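Local coordinates for cytoplasmic export protein 1 (Saccharomyces cerevisiae, PDB 3VWA), which binds tRNA and, as part of the nuclear tRNA export machinery, may collect tRNAs at the nuclear pore and pass them to translation, at residues 491-494 with 495-498. Residues are numbered along the deposited sequence; the frame is centred on the assembly and turned at random.
Sequences FDVN and TIAN
Asp492 O receives Ile496 N at 3.1 Å in a nearly straight bond (174° at the hydrogen), which closes the first turn of helix 493-504. Val493 O to Ala497 N and Asn494 O to Asn498 N (2.8 Å) continue the i to i+4 pattern, while Asp492 O also takes a weak bond from Thr495 N. The stronger bond of Thr495 N goes to the Asp492 carboxylate: OD1 takes it at 2.8 Å, nearly in line with its C-O bond. The same OD1 accepts from Thr495 OG1 at 2.7 Å, on the syn side and 33° out of the carboxylate plane. With chi1 at 60° the acid of Asp492 lies over its own backbone and folds back onto the helix start, where the helix dipole would probably favour its negative charge. The Thr495 hydroxyl faces the acid; CG2 turns to the Phe491 ring, meeting CD1 obliquely at 4.2 Å. With an alanine here, OD1 would probably lose its hydroxyl donor, leaving the carboxylate freer to turn and a gap beside the ring. Phe491 CB packs on Ile496 CG1 at 3.9 Å, and both residues reach Tyr526 of helix 513-536. The arrangement is an N-cap backed by a hydrophobic staple, Phe491 at N' against Ile496 at N4, leading into the second HEAT repeat near the C-terminal end of the helical-repeat region.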
ATOM      1  N   PHE A 491       4.390  -0.922 -43.679  1.00 25.41           N
ATOM      2  CA  PHE A 491       3.977  -0.962 -45.084  1.00 25.84           C
ATOM      3  C   PHE A 491       5.004  -1.695 -45.932  1.00 27.73           C
ATOM      4  O   PHE A 491       6.215  -1.238 -46.084  1.00 23.49           O
ATOM      5  CB  PHE A 491       3.792   0.460 -45.646  1.00 25.70           C
ATOM      6  CG  PHE A 491       2.832   1.301 -44.857  1.00 23.83           C
ATOM      7  CD1 PHE A 491       1.531   0.894 -44.657  1.00 20.93           C
ATOM      8  CD2 PHE A 491       3.233   2.527 -44.350  1.00 23.74           C
ATOM      9  CE1 PHE A 491       0.655   1.684 -43.918  1.00 20.81           C
ATOM     10  CE2 PHE A 491       2.352   3.346 -43.651  1.00 21.97           C
ATOM     11  CZ  PHE A 491       1.061   2.918 -43.422  1.00 20.36           C
ATOM     12  N   ASP A 492       4.572  -2.830 -46.483  1.00 24.35           N
ATOM     13  CA  ASP A 492       5.424  -3.515 -47.462  1.00 26.75           C
ATOM     14  C   ASP A 492       5.379  -2.722 -48.789  1.00 29.64           C
ATOM     15  O   ASP A 492       4.598  -1.760 -48.929  1.00 30.72           O
ATOM     16  CB  ASP A 492       4.968  -4.946 -47.702  1.00 28.07           C
ATOM     17  CG  ASP A 492       3.537  -5.011 -48.228  1.00 29.68           C
ATOM     18  OD1 ASP A 492       3.020  -4.006 -48.768  1.00 29.80           O
ATOM     19  OD2 ASP A 492       2.926  -6.079 -48.160  1.00 30.68           O
ATOM     20  N   VAL A 493       6.227  -3.091 -49.749  1.00 26.28           N
ATOM     21  CA  VAL A 493       6.438  -2.211 -50.895  1.00 27.65           C
ATOM     22  C   VAL A 493       5.234  -2.229 -51.756  1.00 26.68           C
ATOM     23  O   VAL A 493       4.962  -1.285 -52.463  1.00 27.63           O
ATOM     24  CB  VAL A 493       7.687  -2.529 -51.765  1.00 25.61           C
ATOM     25  CG1 VAL A 493       8.961  -1.978 -51.122  1.00 29.45           C
ATOM     26  CG2 VAL A 493       7.777  -4.026 -52.079  1.00 26.80           C
ATOM     27  N   ASN A 494       4.525  -3.335 -51.723  1.00 27.25           N
ATOM     28  CA  ASN A 494       3.288  -3.402 -52.421  1.00 28.78           C
ATOM     29  C   ASN A 494       2.258  -2.352 -51.972  1.00 25.07           C
ATOM     30  O   ASN A 494       1.590  -1.732 -52.772  1.00 24.71           O
ATOM     31  CB  ASN A 494       2.713  -4.778 -52.219  1.00 33.33           C
ATOM     32  CG  ASN A 494       1.900  -5.190 -53.385  1.00 38.09           C
ATOM     33  OD1 ASN A 494       0.672  -5.052 -53.384  1.00 38.49           O
ATOM     34  ND2 ASN A 494       2.587  -5.634 -54.438  1.00 44.16           N
ATOM     35  N   THR A 495       2.128  -2.173 -50.673  1.00 23.35           N
ATOM     36  CA  THR A 495       1.160  -1.212 -50.178  1.00 26.02           C
ATOM     37  C   THR A 495       1.658   0.206 -50.447  1.00 24.44           C
ATOM     38  O   THR A 495       0.902   1.043 -50.842  1.00 28.35           O
ATOM     39  CB  THR A 495       0.903  -1.454 -48.688  1.00 25.72           C
ATOM     40  OG1 THR A 495       0.581  -2.846 -48.536  1.00 24.55           O
ATOM     41  CG2 THR A 495      -0.226  -0.511 -48.164  1.00 24.61           C
ATOM     42  N   ILE A 496       2.955   0.436 -50.285  1.00 24.74           N
ATOM     43  CA  ILE A 496       3.555   1.691 -50.659  1.00 24.27           C
ATOM     44  C   ILE A 496       3.152   2.106 -52.067  1.00 23.61           C
ATOM     45  O   ILE A 496       2.623   3.202 -52.259  1.00 26.91           O
ATOM     46  CB  ILE A 496       5.101   1.656 -50.467  1.00 24.46           C
ATOM     47  CG1 ILE A 496       5.396   1.708 -48.946  1.00 24.29           C
ATOM     48  CG2 ILE A 496       5.780   2.839 -51.169  1.00 21.82           C
ATOM     49  CD1 ILE A 496       6.677   0.960 -48.601  1.00 23.73           C
ATOM     50  N   ALA A 497       3.391   1.219 -53.023  1.00 24.72           N
ATOM     51  CA  ALA A 497       3.113   1.396 -54.435  1.00 25.66           C
ATOM     52  C   ALA A 497       1.630   1.465 -54.784  1.00 27.79           C
ATOM     53  O   ALA A 497       1.259   2.225 -55.696  1.00 28.35           O
ATOM     54  CB  ALA A 497       3.733   0.224 -55.183  1.00 26.09           C
ATOM     55  N   ASN A 498       0.812   0.657 -54.096  1.00 26.19           N
ATOM     56  CA  ASN A 498      -0.640   0.593 -54.331  1.00 31.34           C
ATOM     57  C   ASN A 498      -1.271   1.850 -53.761  1.00 30.21           C
ATOM     58  O   ASN A 498      -2.339   2.220 -54.186  1.00 27.67           O
ATOM     59  CB  ASN A 498      -1.319  -0.539 -53.502  1.00 37.87           C
ATOM     60  CG  ASN A 498      -1.334  -1.912 -54.191  1.00 50.86           C
ATOM     61  OD1 ASN A 498      -0.328  -2.379 -54.781  1.00 53.25           O
ATOM     62  ND2 ASN A 498      -2.503  -2.589 -54.096  1.00 48.99           N
TER